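Local coordinates for protein NUDIX hydrolase (Alicyclobacillus acidocaldarius subsp. acidocaldarius, PDB 3QSJ) that probably hydrolyses phosphorus-containing acid anhydrides as a metal-dependent Nudix enzyme, and binds calcium in this crystal, at residues A[22-27]-A[208-213]; A[47-52]-A[76-81]; A[139-144]-A[151-156]. All coordinates share one frame; numbering follows the deposited sequence.

Interaction 1: A[22-27]-A[208-213]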
loop_
_atom_site.group_PDB
_atom_site.type_symbol
_atom_site.label_atom_id
_atom_site.label_comp_id
_atom_site.label_asym_id
_atom_site.label_seq_id
_atom_site.Cartn_x
_atom_site.Cartn_y
_atom_site.Cartn_z
ATOM N N LYS A 22 -11.644 -14.980 -13.167
ATOM C CA LYS A 22 -12.126 -13.602 -13.353
ATOM C C LYS A 22 -12.413 -12.893 -12.013
ATOM O O LYS A 22 -13.370 -12.122 -11.909
ATOM C CB LYS A 22 -13.337 -13.537 -14.331
ATOM C CG LYS A 22 -12.996 -13.962 -15.762
ATOM C CD LYS A 22 -14.213 -13.907 -16.678
ATOM C CE LYS A 22 -13.847 -14.122 -18.130
ATOM N NZ LYS A 22 -13.157 -12.940 -18.718
ATOM N N ASP A 23 -11.636 -13.230 -10.973
ATOM C CA ASP A 23 -11.719 -12.573 -9.680
ATOM C C ASP A 23 -10.497 -11.669 -9.510
ATOM O O ASP A 23 -9.414 -12.055 -9.908
ATOM C CB ASP A 23 -11.744 -13.584 -8.519
ATOM C CG ASP A 23 -12.994 -14.454 -8.443
ATOM O OD1 ASP A 23 -14.070 -13.978 -8.845
ATOM O OD2 ASP A 23 -12.885 -15.609 -7.991
ATOM N N ILE A 24 -10.663 -10.525 -8.819
ATOM C CA ILE A 24 -9.510 -9.675 -8.528
ATOM C C ILE A 24 -8.664 -10.352 -7.448
ATOM O O ILE A 24 -9.200 -10.844 -6.448
ATOM C CB ILE A 24 -9.992 -8.287 -8.069
ATOM C CG1 ILE A 24 -10.715 -7.582 -9.233
ATOM C CG2 ILE A 24 -8.793 -7.465 -7.553
ATOM C CD1 ILE A 24 -11.439 -6.238 -8.929
ATOM N N GLU A 25 -7.340 -10.276 -7.605
ATOM C CA GLU A 25 -6.378 -10.738 -6.614
ATOM C C GLU A 25 -5.680 -9.517 -6.079
ATOM O O GLU A 25 -5.572 -8.529 -6.792
ATOM C CB GLU A 25 -5.356 -11.691 -7.249
ATOM C CG GLU A 25 -6.075 -12.961 -7.635
ATOM C CD GLU A 25 -5.313 -13.959 -8.462
ATOM O OE1 GLU A 25 -4.125 -13.697 -8.782
ATOM O OE2 GLU A 25 -5.909 -15.027 -8.762
ATOM N N VAL A 26 -5.136 -9.606 -4.855
ATOM C CA VAL A 26 -4.560 -8.434 -4.157
ATOM C C VAL A 26 -3.355 -8.880 -3.340
ATOM O O VAL A 26 -3.343 -10.033 -2.895
ATOM C CB VAL A 26 -5.677 -7.780 -3.279
ATOM C CG1 VAL A 26 -6.261 -8.757 -2.221
ATOM C CG2 VAL A 26 -5.201 -6.469 -2.648
ATOM N N LEU A 27 -2.371 -7.982 -3.103
ATOM C CA LEU A 27 -1.212 -8.321 -2.313
ATOM C C LEU A 27 -1.553 -8.055 -0.852
ATOM O O LEU A 27 -1.937 -6.926 -0.456
ATOM C CB LEU A 27 -0.001 -7.454 -2.708
ATOM C CG LEU A 27 0.761 -7.879 -3.945
ATOM C CD1 LEU A 27 1.848 -6.858 -4.243
ATOM C CD2 LEU A 27 1.435 -9.271 -3.716
ATOM N N VAL A 208 -14.357 -7.575 -4.044
ATOM C CA VAL A 208 -15.207 -8.729 -4.413
ATOM C C VAL A 208 -16.397 -8.299 -5.283
ATOM O O VAL A 208 -16.774 -9.042 -6.205
ATOM C CB VAL A 208 -15.619 -9.529 -3.145
ATOM C CG1 VAL A 208 -16.712 -10.583 -3.427
ATOM C CG2 VAL A 208 -14.390 -10.186 -2.508
ATOM N N ALA A 209 -16.979 -7.114 -5.000
ATOM C CA ALA A 209 -18.139 -6.584 -5.740
ATOM C C ALA A 209 -17.746 -6.082 -7.118
ATOM O O ALA A 209 -18.598 -5.869 -7.961
ATOM C CB ALA A 209 -18.784 -5.451 -4.960
ATOM N N CYS A 210 -16.456 -5.854 -7.327
ATOM C CA CYS A 210 -15.926 -5.301 -8.547
ATOM C C CYS A 210 -15.613 -6.350 -9.629
ATOM O O CYS A 210 -14.902 -7.290 -9.345
ATOM C CB CYS A 210 -14.696 -4.472 -8.219
ATOM S SG CYS A 210 -14.249 -3.347 -9.541
ATOM N N PRO A 211 -16.075 -6.174 -10.888
ATOM C CA PRO A 211 -15.795 -7.200 -11.914
ATOM C C PRO A 211 -14.337 -7.383 -12.309
ATOM O O PRO A 211 -13.922 -8.515 -12.542
ATOM C CB PRO A 211 -16.649 -6.778 -13.109
ATOM C CG PRO A 211 -16.911 -5.315 -12.892
ATOM C CD PRO A 211 -16.985 -5.126 -11.399
ATOM N N ASN A 212 -13.558 -6.283 -12.404
ATOM C CA ASN A 212 -12.165 -6.386 -12.855
ATOM C C ASN A 212 -11.360 -5.178 -12.385
ATOM O O ASN A 212 -11.911 -4.214 -11.803
ATOM C CB ASN A 212 -12.100 -6.615 -14.410
ATOM C CG ASN A 212 -12.783 -5.515 -15.178
ATOM O OD1 ASN A 212 -12.545 -4.332 -14.926
ATOM N ND2 ASN A 212 -13.641 -5.847 -16.126
ATOM N N ALA A 213 -10.038 -5.253 -12.569
ATOM C CA ALA A 213 -9.114 -4.207 -12.124
ATOM C C ALA A 213 -9.381 -2.843 -12.848
ATOM O O ALA A 213 -9.269 -1.779 -12.222
ATOM C CB ALA A 213 -7.687 -4.693 -12.395
HETATM O O HOH W 1 -14.389 -10.163 -10.420
HETATM O O HOH W 2 -13.312 -9.600 -7.746
#

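Interaction 2: A[47-52]-A[76-81]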
loop_
_atom_site.group_PDB
_atom_site.type_symbol
_atom_site.label_atom_id
_atom_site.label_comp_id
_atom_site.label_asym_id
_atom_site.label_seq_id
_atom_site.Cartn_x
_atom_site.Cartn_y
_atom_site.Cartn_z
ATOM N N GLY A 47 1.978 2.217 6.182
ATOM C CA GLY A 47 2.625 2.645 7.412
ATOM C C GLY A 47 2.569 4.140 7.563
ATOM O O GLY A 47 1.928 4.845 6.778
ATOM N N ALA A 48 3.264 4.608 8.569
ATOM C CA ALA A 48 3.239 6.006 8.992
ATOM C C ALA A 48 3.951 6.852 7.993
ATOM O O ALA A 48 5.001 6.464 7.433
ATOM C CB ALA A 48 3.893 6.146 10.396
ATOM N N ALA A 49 3.411 8.081 7.806
ATOM C CA ALA A 49 4.048 9.080 6.966
ATOM C C ALA A 49 5.444 9.435 7.500
ATOM O O ALA A 49 5.659 9.463 8.716
ATOM C CB ALA A 49 3.184 10.365 6.898
ATOM N N ASP A 50 6.388 9.710 6.587
ATOM C CA ASP A 50 7.773 10.140 6.915
ATOM C C ASP A 50 7.994 11.521 6.253
ATOM O O ASP A 50 7.408 11.760 5.187
ATOM C CB ASP A 50 8.766 9.117 6.340
ATOM C CG ASP A 50 10.268 9.431 6.533
ATOM O OD1 ASP A 50 10.805 9.133 7.628
ATOM O OD2 ASP A 50 10.881 10.058 5.615
ATOM N N PRO A 51 8.875 12.396 6.796
ATOM C CA PRO A 51 9.084 13.728 6.168
ATOM C C PRO A 51 9.523 13.665 4.717
ATOM O O PRO A 51 9.109 14.527 3.948
ATOM C CB PRO A 51 10.195 14.355 7.016
ATOM C CG PRO A 51 10.039 13.688 8.388
ATOM C CD PRO A 51 9.598 12.282 8.089
ATOM N N SER A 52 10.360 12.657 4.322
ATOM C CA SER A 52 10.822 12.615 2.916
ATOM C C SER A 52 9.672 12.318 1.947
ATOM O O SER A 52 9.873 12.461 0.750
ATOM C CB SER A 52 11.963 11.612 2.704
ATOM O OG SER A 52 11.567 10.276 3.004
ATOM N N ALA A 76 0.295 9.321 -0.960
ATOM C CA ALA A 76 0.450 8.330 -2.055
ATOM C C ALA A 76 1.883 7.837 -2.031
ATOM O O ALA A 76 2.126 6.629 -2.091
ATOM C CB ALA A 76 0.141 8.937 -3.425
ATOM N N VAL A 77 2.811 8.756 -1.852
ATOM C CA VAL A 77 4.227 8.424 -1.708
ATOM C C VAL A 77 4.470 7.549 -0.478
ATOM O O VAL A 77 5.181 6.531 -0.579
ATOM C CB VAL A 77 5.121 9.697 -1.748
ATOM C CG1 VAL A 77 6.557 9.332 -1.370
ATOM C CG2 VAL A 77 5.107 10.295 -3.179
ATOM N N THR A 78 3.858 7.901 0.665
ATOM C CA THR A 78 3.999 7.095 1.895
ATOM C C THR A 78 3.619 5.667 1.543
ATOM O O THR A 78 4.327 4.747 1.863
ATOM C CB THR A 78 3.080 7.654 3.025
ATOM O OG1 THR A 78 3.478 9.002 3.311
ATOM C CG2 THR A 78 3.059 6.714 4.275
ATOM N N ALA A 79 2.486 5.493 0.881
ATOM C CA ALA A 79 2.000 4.155 0.525
ATOM C C ALA A 79 2.971 3.389 -0.385
ATOM O O ALA A 79 3.259 2.209 -0.132
ATOM C CB ALA A 79 0.620 4.262 -0.107
ATOM N N LEU A 80 3.500 4.074 -1.392
ATOM C CA LEU A 80 4.443 3.477 -2.363
ATOM C C LEU A 80 5.746 3.125 -1.648
ATOM O O LEU A 80 6.322 2.054 -1.899
ATOM C CB LEU A 80 4.683 4.476 -3.490
ATOM C CG LEU A 80 3.500 4.563 -4.462
ATOM C CD1 LEU A 80 3.530 5.905 -5.215
ATOM C CD2 LEU A 80 3.456 3.325 -5.373
ATOM N N ARG A 81 6.220 4.000 -0.793
ATOM C CA ARG A 81 7.477 3.729 -0.083
ATOM C C ARG A 81 7.359 2.491 0.836
ATOM O O ARG A 81 8.275 1.674 0.879
ATOM C CB ARG A 81 7.915 4.956 0.764
ATOM C CG ARG A 81 9.158 4.644 1.680
ATOM C CD ARG A 81 9.590 5.842 2.567
ATOM N NE ARG A 81 8.446 6.411 3.303
ATOM C CZ ARG A 81 7.840 5.846 4.343
ATOM N NH1 ARG A 81 8.278 4.674 4.832
ATOM N NH2 ARG A 81 6.794 6.446 4.913
#

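Interaction 3: A[139-144]-A[151-156]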
loop_
_atom_site.group_PDB
_atom_site.type_symbol
_atom_site.label_atom_id
_atom_site.label_comp_id
_atom_site.label_asym_id
_atom_site.label_seq_id
_atom_site.Cartn_x
_atom_site.Cartn_y
_atom_site.Cartn_z
ATOM N N ILE A 139 -8.855 5.742 -2.604
ATOM C CA ILE A 139 -10.109 5.010 -2.420
ATOM C C ILE A 139 -10.723 5.163 -1.035
ATOM O O ILE A 139 -11.833 4.697 -0.798
ATOM C CB ILE A 139 -9.953 3.535 -2.805
ATOM C CG1 ILE A 139 -8.845 2.873 -1.917
ATOM C CG2 ILE A 139 -9.619 3.448 -4.301
ATOM C CD1 ILE A 139 -8.754 1.316 -2.130
ATOM N N GLY A 140 -9.997 5.768 -0.107
ATOM C CA GLY A 140 -10.625 5.970 1.183
ATOM C C GLY A 140 -9.767 6.680 2.187
ATOM O O GLY A 140 -8.562 6.850 1.976
ATOM N N ARG A 141 -10.387 7.040 3.318
ATOM C CA ARG A 141 -9.625 7.617 4.423
ATOM C C ARG A 141 -10.325 7.157 5.683
ATOM O O ARG A 141 -11.563 7.240 5.768
ATOM C CB ARG A 141 -9.611 9.138 4.339
ATOM C CG ARG A 141 -8.806 9.809 5.442
ATOM C CD ARG A 141 -8.955 11.334 5.329
ATOM N NE ARG A 141 -8.220 11.984 6.425
ATOM C CZ ARG A 141 -7.994 13.288 6.531
ATOM N NH1 ARG A 141 -8.529 14.142 5.650
ATOM N NH2 ARG A 141 -7.237 13.761 7.531
ATOM N N PHE A 142 -9.549 6.578 6.603
ATOM C CA PHE A 142 -10.152 6.023 7.823
ATOM C C PHE A 142 -9.379 6.439 9.034
ATOM O O PHE A 142 -8.162 6.233 9.118
ATOM C CB PHE A 142 -10.226 4.489 7.728
ATOM C CG PHE A 142 -11.184 4.060 6.656
ATOM C CD1 PHE A 142 -12.551 4.291 6.792
ATOM C CD2 PHE A 142 -10.720 3.527 5.462
ATOM C CE1 PHE A 142 -13.431 3.999 5.755
ATOM C CE2 PHE A 142 -11.616 3.183 4.444
ATOM C CZ PHE A 142 -12.963 3.424 4.610
ATOM N N VAL A 143 -10.113 6.923 10.050
ATOM C CA VAL A 143 -9.471 7.299 11.285
ATOM C C VAL A 143 -9.884 6.238 12.331
ATOM O O VAL A 143 -11.093 5.959 12.537
ATOM C CB VAL A 143 -9.907 8.737 11.743
ATOM C CG1 VAL A 143 -9.212 9.123 13.062
ATOM C CG2 VAL A 143 -9.657 9.787 10.666
ATOM N N THR A 144 -8.886 5.688 13.042
ATOM C CA THR A 144 -9.205 4.709 14.063
ATOM C C THR A 144 -10.171 5.376 15.054
ATOM O O THR A 144 -9.942 6.526 15.442
ATOM C CB THR A 144 -7.913 4.303 14.776
ATOM O OG1 THR A 144 -6.916 4.053 13.777
ATOM C CG2 THR A 144 -8.127 3.089 15.713
ATOM N N ARG A 151 -4.031 5.095 17.485
ATOM C CA ARG A 151 -4.898 5.579 16.432
ATOM C C ARG A 151 -4.115 6.088 15.237
ATOM O O ARG A 151 -3.021 6.647 15.409
ATOM C CB ARG A 151 -5.808 6.735 16.947
ATOM C CG ARG A 151 -6.691 6.372 18.163
ATOM C CD ARG A 151 -7.473 7.610 18.532
ATOM N NE ARG A 151 -8.552 7.856 17.578
ATOM C CZ ARG A 151 -9.258 8.974 17.487
ATOM N NH1 ARG A 151 -9.010 10.001 18.309
ATOM N NH2 ARG A 151 -10.251 9.062 16.622
ATOM N N PHE A 152 -4.661 5.853 14.021
ATOM C CA PHE A 152 -4.096 6.311 12.780
ATOM C C PHE A 152 -5.142 7.052 12.007
ATOM O O PHE A 152 -6.341 6.736 12.103
ATOM C CB PHE A 152 -3.640 5.147 11.872
ATOM C CG PHE A 152 -2.551 4.319 12.485
ATOM C CD1 PHE A 152 -1.219 4.741 12.427
ATOM C CD2 PHE A 152 -2.862 3.202 13.258
ATOM C CE1 PHE A 152 -0.216 4.051 13.124
ATOM C CE2 PHE A 152 -1.850 2.481 13.907
ATOM C CZ PHE A 152 -0.538 2.908 13.820
ATOM N N ASP A 153 -4.671 7.903 11.104
ATOM C CA ASP A 153 -5.587 8.543 10.152
ATOM C C ASP A 153 -4.999 8.089 8.843
ATOM O O ASP A 153 -3.945 8.597 8.423
ATOM C CB ASP A 153 -5.489 10.050 10.322
ATOM C CG ASP A 153 -6.356 10.853 9.389
ATOM O OD1 ASP A 153 -6.818 10.302 8.385
ATOM O OD2 ASP A 153 -6.571 12.035 9.673
ATOM N N THR A 154 -5.595 7.040 8.253
ATOM C CA THR A 154 -4.957 6.323 7.140
ATOM C C THR A 154 -5.597 6.588 5.798
ATOM O O THR A 154 -6.825 6.476 5.674
ATOM C CB THR A 154 -5.020 4.828 7.440
ATOM O OG1 THR A 154 -4.406 4.583 8.730
ATOM C CG2 THR A 154 -4.281 3.984 6.318
ATOM N N ARG A 155 -4.769 6.935 4.809
ATOM C CA ARG A 155 -5.203 7.229 3.444
ATOM C C ARG A 155 -4.997 5.956 2.643
ATOM O O ARG A 155 -3.903 5.425 2.643
ATOM C CB ARG A 155 -4.375 8.371 2.844
ATOM C CG ARG A 155 -5.148 9.230 1.805
ATOM C CD ARG A 155 -6.313 10.075 2.391
ATOM N NE ARG A 155 -5.911 10.845 3.560
ATOM C CZ ARG A 155 -5.512 12.131 3.551
ATOM N NH1 ARG A 155 -5.438 12.810 2.402
ATOM N NH2 ARG A 155 -5.144 12.723 4.671
ATOM N N PHE A 156 -6.020 5.477 1.941
ATOM C CA PHE A 156 -5.922 4.239 1.164
ATOM C C PHE A 156 -5.853 4.596 -0.367
ATOM O O PHE A 156 -6.655 5.362 -0.889
ATOM C CB PHE A 156 -7.216 3.383 1.377
ATOM C CG PHE A 156 -7.191 2.663 2.706
ATOM C CD1 PHE A 156 -6.863 1.320 2.769
ATOM C CD2 PHE A 156 -7.354 3.365 3.898
ATOM C CE1 PHE A 156 -6.754 0.646 4.019
ATOM C CE2 PHE A 156 -7.238 2.692 5.154
ATOM C CZ PHE A 156 -6.925 1.356 5.191
HETATM O O HOH W 3 -6.598 4.302 10.247
#

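Interaction 1: A[22-27]-A[208-213]
One water donates to both Lys-22 O and Pro-211 O, its oxygen 2.7 Å from each. Other acceptors also lie near this water, more than its two protons can serve at once. Lys-22 O and Pro-211 O are themselves only 3.7 Å apart, so the water bridges a place where both segments bring a carbonyl acceptor. A second water links the backbones one step further on. It accepts from Ile-24 N at 3.0 Å and lies within donating distance of Cys-210 O. The apolar part of the contact is the side chain of Ile-24. Its CG1 branch stands anti to the carbonyl carbon (chi1 -66°) and continues extended to CD1. This methyl ends against the backbone of the turn, 3.5 Å from Asn-212 O and 3.6 Å from Cys-210 O. It also meets Cys-210 CB at 3.8 Å. An alanine here lacks the whole branch out to CD1 and is likely to open a gap under the 210-212 turn, leaving the waters as its main link to the strand. Asn-212 turns its side chain the other way and caps helix 213-219 through Ile-215 N. Residues 210-212 form the turn between helix 198-209 and helix 213-219. The turn rests on the start of strand 24-31 and beside strand 7-18, where Asp-18 accepts from Ala-213 N and Ile-16 touches both Ile-24 and Ala-213.

Interaction 2: A[47-52]-A[76-81]
Thr-78 and Arg-81 of helix 72-87 face the backbone that leaves strand 42-48. The tight part lies at Thr-78. Its CG2 methyl comes 3.3 Å from Gly-47 O and 3.7 Å from Ala-48 O. Its OG1 sits beside Ala-49 CA at 3.7 Å and is hydrogen-bonded to Asp-53 and to Ala-74 O. Gly-47 has backbone angles at which a CB would press on the preceding carbonyl oxygen. Arg-81 reaches further out with a chain bent at chi3 (50°). Its NH2 donates to Ala-48 O at 3.1 Å, with the oxygen near the guanidinium plane and the N-H...O angle a modest 142°. Asp-50 CB lies over one face of the same group, 3.6 Å from NH2. The contact is looser toward exposed Pro-51. There the Asp-50 carboxylate turns from the arginine to the start of helix 51-58. Its OD2 accepts from Ser-52 N at 2.9 Å and from Ser-52 OG at 2.7 Å, the two donors arriving from opposite faces. Arg-81 finds its acids elsewhere, in salt bridges of NE with Asp-53 and NH1 with Glu-85. The sequence around it matches the Nudix-box helix, in which Glu-82 and Glu-86 hold calcium together with Gly-46. One arginine joins the metal-bearing helix to the end of strand 42-48, just past Gly-46, and its flanking acids probably balance its charge and fix its rotation.

Interaction 3: A[139-144]-A[151-156]
A beta hairpin is formed here by strands 137-143 and 151-160, with a classic beta bulge where Ile-139 and Gly-140 both face Phe-156. Ile-139 N donates to Phe-156 O at 2.8 Å, while Gly-140 N reaches the same oxygen only weakly, at 3.5 Å. Gly-140 also pairs with Phe-156 within the bulge. From there the ladder is regular: Phe-142 with Thr-154 is a hydrogen-bonded pair, and Arg-141 with Arg-155 and Val-143 with Asp-153 are non-hydrogen-bonded pairs.

On the face of Arg-141 and Asp-153, a side-on salt bridge joins the strands. Arg-141 NE meets Asp-153 OD1 at 2.9 Å on its syn lone pair, and NH2 meets OD2 at 2.8 Å. The two flat groups are nearly coplanar, 21° apart. Arg-141 runs extended from a CG anti to the backbone N (chi1 -179°), which carries its guanidinium to the neighbouring pair. Arg-155 NH2 lies over the centre of this guanidinium, 3.4 Å from Arg-141 CZ. Asp-71 and Asp-72 bind Arg-155, so each of the two close-set arginines has acid partners of its own, which probably offsets their like charge.

On the other face, Phe-142 points an edge at the face of Phe-156 in an offset T-shaped stack, with centroids 5.6 Å apart and planes at 72°. Pro-199 of helix 198-209 touches both rings. A CB on Gly-140 would crowd the Phe-142 ring.

At the turn end of the hairpin Thr-144 is held through three groups. Its N donates to Phe-152 O, its OG1 accepts from Phe-152 N at 2.9 Å, and its O takes both NE and NH2 of Arg-151, the latter at 2.8 Å. A water joins Phe-142 O to Thr-154 OG1.

Strand 151-160 continues parallel to strand 7-18, which places this hairpin in the mixed sheet characteristic of the Nudix fold.

From the N terminus, strand 24-31 supplies the first half of interaction 1, whose partner comes 181 residues later. Inside that long loop, interaction 2 closes first, joining the end of strand 42-48 to helix 72-87. Interaction 3 follows in series and closes a short hairpin between residues 139-144 and 151-156. The chain then passes through helix 198-209 and closes interaction 1 at 208-213. Interactions 2 and 3 are thus nested within interaction 1, and none crosses another. All three reach the same mixed sheet. Interaction 2 ties it to the metal-bearing helix, interaction 3 pairs two of its strands, and interaction 1 attaches the C-terminal helices. The centres of interactions 2 and 3 lie about 13 Å apart.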